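Local coordinates for protein phytase (Debaryomyces castellii, PDB 2GFI) that probably removes phosphate from phytate (inositol hexakisphosphate), starting at the 3-position, as a glycosylated phytase of the histidine acid phosphatase family, at residues F67-E72 / Q371-I376. Sequence-based numbering, arbitrary orientation.
Sequences FSRHGE and QGARTI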
ATOM      1  N   PHE A  67     -26.504  10.947  -7.263  1.00 21.46           N
ATOM      2  CA  PHE A  67     -27.378  10.769  -6.151  1.00 21.21           C
ATOM      3  C   PHE A  67     -26.520  10.394  -4.982  1.00 21.25           C
ATOM      4  O   PHE A  67     -25.965   9.307  -4.915  1.00 21.82           O
ATOM      5  CB  PHE A  67     -28.441   9.714  -6.452  1.00 20.96           C
ATOM      6  CG  PHE A  67     -29.309  10.083  -7.621  1.00 21.53           C
ATOM      7  CD1 PHE A  67     -30.459  10.848  -7.431  1.00 20.66           C
ATOM      8  CD2 PHE A  67     -28.951   9.699  -8.931  1.00 21.10           C
ATOM      9  CE1 PHE A  67     -31.274  11.197  -8.525  1.00 20.49           C
ATOM     10  CE2 PHE A  67     -29.743  10.054 -10.041  1.00 19.94           C
ATOM     11  CZ  PHE A  67     -30.913  10.809  -9.831  1.00 22.24           C
ATOM     12  N   SER A  68     -26.386  11.338  -4.073  1.00 21.11           N
ATOM     13  CA  SER A  68     -25.426  11.247  -3.011  1.00 21.23           C
ATOM     14  C   SER A  68     -26.124  11.181  -1.640  1.00 21.41           C
ATOM     15  O   SER A  68     -27.133  11.869  -1.408  1.00 22.61           O
ATOM     16  CB  SER A  68     -24.503  12.439  -3.085  1.00 20.63           C
ATOM     17  OG  SER A  68     -23.641  12.434  -1.985  1.00 21.43           O
ATOM     18  N   ARG A  69     -25.617  10.314  -0.769  1.00 20.12           N
ATOM     19  CA  ARG A  69     -25.997  10.293   0.634  1.00 20.24           C
ATOM     20  C   ARG A  69     -25.280  11.477   1.292  1.00 20.56           C
ATOM     21  O   ARG A  69     -24.333  12.043   0.711  1.00 21.15           O
ATOM     22  CB  ARG A  69     -25.517   8.989   1.258  1.00 19.60           C
ATOM     23  CG  ARG A  69     -26.027   8.739   2.615  1.00 20.12           C
ATOM     24  CD  ARG A  69     -25.401   7.552   3.277  1.00 21.08           C
ATOM     25  NE  ARG A  69     -25.904   7.397   4.630  1.00 20.90           N
ATOM     26  CZ  ARG A  69     -25.558   6.417   5.441  1.00 20.52           C
ATOM     27  NH1 ARG A  69     -24.698   5.495   5.045  1.00 21.87           N
ATOM     28  NH2 ARG A  69     -26.072   6.352   6.655  1.00 23.03           N
ATOM     29  N   HIS A  70     -25.728  11.880   2.478  1.00 20.50           N
ATOM     30  CA  HIS A  70     -24.934  12.802   3.285  1.00 19.88           C
ATOM     31  C   HIS A  70     -23.593  12.113   3.568  1.00 20.68           C
ATOM     32  O   HIS A  70     -23.503  10.865   3.464  1.00 21.04           O
ATOM     33  CB  HIS A  70     -25.638  13.112   4.601  1.00 19.36           C
ATOM     34  CG  HIS A  70     -26.016  11.889   5.388  1.00 17.82           C
ATOM     35  ND1 HIS A  70     -25.108  11.162   6.136  1.00 15.30           N
ATOM     36  CD2 HIS A  70     -27.211  11.269   5.537  1.00 16.07           C
ATOM     37  CE1 HIS A  70     -25.722  10.134   6.690  1.00 15.83           C
ATOM     38  NE2 HIS A  70     -27.010  10.194   6.370  1.00 17.65           N
ATOM     39  N   GLY A  71     -22.559  12.881   3.933  1.00 20.41           N
ATOM     40  CA  GLY A  71     -21.297  12.251   4.353  1.00 19.98           C
ATOM     41  C   GLY A  71     -21.378  11.657   5.764  1.00 19.47           C
ATOM     42  O   GLY A  71     -22.438  11.697   6.402  1.00 19.07           O
ATOM     43  N   GLU A  72     -20.245  11.136   6.245  1.00 18.37           N
ATOM     44  CA  GLU A  72     -20.108  10.631   7.590  1.00 18.25           C
ATOM     45  C   GLU A  72     -20.700  11.615   8.596  1.00 18.51           C
ATOM     46  O   GLU A  72     -20.578  12.824   8.448  1.00 19.07           O
ATOM     47  CB  GLU A  72     -18.639  10.357   7.925  1.00 17.39           C
ATOM     48  CG  GLU A  72     -18.000   9.200   7.147  1.00 16.51           C
ATOM     49  CD  GLU A  72     -17.426   9.580   5.772  1.00 16.53           C
ATOM     50  OE1 GLU A  72     -17.871  10.551   5.130  1.00 13.89           O
ATOM     51  OE2 GLU A  72     -16.508   8.887   5.304  1.00 17.31           O
ATOM     52  N   GLN A 371     -21.508   5.666   4.239  1.00 19.35           N
ATOM     53  CA  GLN A 371     -21.594   7.111   4.494  1.00 18.95           C
ATOM     54  C   GLN A 371     -20.943   7.770   3.300  1.00 18.95           C
ATOM     55  O   GLN A 371     -19.917   7.273   2.815  1.00 19.91           O
ATOM     56  CB  GLN A 371     -20.864   7.478   5.761  1.00 17.54           C
ATOM     57  CG  GLN A 371     -21.459   6.882   7.007  1.00 17.21           C
ATOM     58  CD  GLN A 371     -22.709   7.638   7.490  1.00 20.46           C
ATOM     59  OE1 GLN A 371     -23.225   8.507   6.788  1.00 18.00           O
ATOM     60  NE2 GLN A 371     -23.180   7.305   8.691  1.00 16.71           N
ATOM     61  N   GLY A 372     -21.551   8.839   2.784  1.00 18.16           N
ATOM     62  CA  GLY A 372     -20.984   9.531   1.650  1.00 16.82           C
ATOM     63  C   GLY A 372     -21.240   8.756   0.370  1.00 17.56           C
ATOM     64  O   GLY A 372     -20.546   8.966  -0.630  1.00 18.13           O
ATOM     65  N   ALA A 373     -22.219   7.846   0.395  1.00 17.18           N
ATOM     66  CA  ALA A 373     -22.619   7.072  -0.786  1.00 16.64           C
ATOM     67  C   ALA A 373     -22.832   7.943  -2.025  1.00 16.97           C
ATOM     68  O   ALA A 373     -23.373   9.044  -1.933  1.00 16.60           O
ATOM     69  CB  ALA A 373     -23.882   6.296  -0.499  1.00 15.92           C
ATOM     70  N   ARG A 374     -22.444   7.418  -3.183  1.00 16.82           N
ATOM     71  CA  ARG A 374     -22.578   8.126  -4.421  1.00 16.96           C
ATOM     72  C   ARG A 374     -23.104   7.174  -5.469  1.00 18.08           C
ATOM     73  O   ARG A 374     -22.496   6.148  -5.771  1.00 19.44           O
ATOM     74  CB  ARG A 374     -21.236   8.771  -4.841  1.00 16.59           C
ATOM     75  CG  ARG A 374     -20.024   7.830  -4.811  1.00 16.39           C
ATOM     76  CD  ARG A 374     -18.712   8.506  -4.535  1.00 15.23           C
ATOM     77  NE  ARG A 374     -18.700   8.967  -3.161  1.00 16.50           N
ATOM     78  CZ  ARG A 374     -17.720   9.646  -2.577  1.00 18.77           C
ATOM     79  NH1 ARG A 374     -16.614   9.976  -3.248  1.00 19.58           N
ATOM     80  NH2 ARG A 374     -17.843   9.966  -1.293  1.00 18.16           N
ATOM     81  N   THR A 375     -24.270   7.478  -6.000  1.00 18.52           N
ATOM     82  CA  THR A 375     -24.762   6.733  -7.123  1.00 18.53           C
ATOM     83  C   THR A 375     -24.702   7.694  -8.293  1.00 19.26           C
ATOM     84  O   THR A 375     -25.284   8.773  -8.264  1.00 19.02           O
ATOM     85  CB  THR A 375     -26.194   6.229  -6.833  1.00 18.55           C
ATOM     86  OG1 THR A 375     -26.094   5.001  -6.083  1.00 19.02           O
ATOM     87  CG2 THR A 375     -26.963   5.880  -8.139  1.00 14.86           C
ATOM     88  N   ILE A 376     -23.942   7.322  -9.305  1.00 20.28           N
ATOM     89  CA  ILE A 376     -23.774   8.192 -10.456  1.00 21.20           C
ATOM     90  C   ILE A 376     -24.267   7.478 -11.718  1.00 22.57           C
ATOM     91  O   ILE A 376     -23.973   6.292 -11.928  1.00 22.53           O
ATOM     92  CB  ILE A 376     -22.304   8.577 -10.588  1.00 21.16           C
ATOM     93  CG1 ILE A 376     -21.945   9.671  -9.564  1.00 20.53           C
ATOM     94  CG2 ILE A 376     -21.966   8.968 -12.030  1.00 20.61           C
ATOM     95  CD1 ILE A 376     -20.444   9.777  -9.337  1.00 19.24           C
TER
HETATM   96  O   HOH W   1     -21.264  11.507  -2.112  1.00 27.59           O
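R69 has CG anti to its own N (chi1 -170°) and stays extended to NE, which carries its guanidinium to Q371. Q371 bends at chi2 (-78°), and its amide stacks on that guanidinium with the planes 13° apart. OE1 of Q371 sits over the guanidinium centre, 3.4 Å from R69 CZ. The same OE1 lies 3.0 Å from CE1 of H70, at the ring edge. H70, the predicted nucleophile, donates its ND1-H to G71 O at 2.7 Å in an almost straight bond, which helps fix the ring's rotation. R69, H70 and G71 open the RHGxRxP motif of histidine acid phosphatases. NH2 of R69 makes a salt bridge to D333, the predicted proton donor, and NH1 hydrogen-bonds to G39 O. With an alanine at R69, D333 would probably lose this charge partner, G39 O its donor and the Q371 amide its stacked cover. Backbone bonds pair F67 with T375 in both directions. R374 grips G372 O with NE and NH2, and its NH2 also makes a salt bridge to D136. Strand 59-69 runs antiparallel to 374-382 and parallel to 326-331 in the central sheet. Helix 166-180 packs on H70, and helix 249-266 touches Q371 and E72.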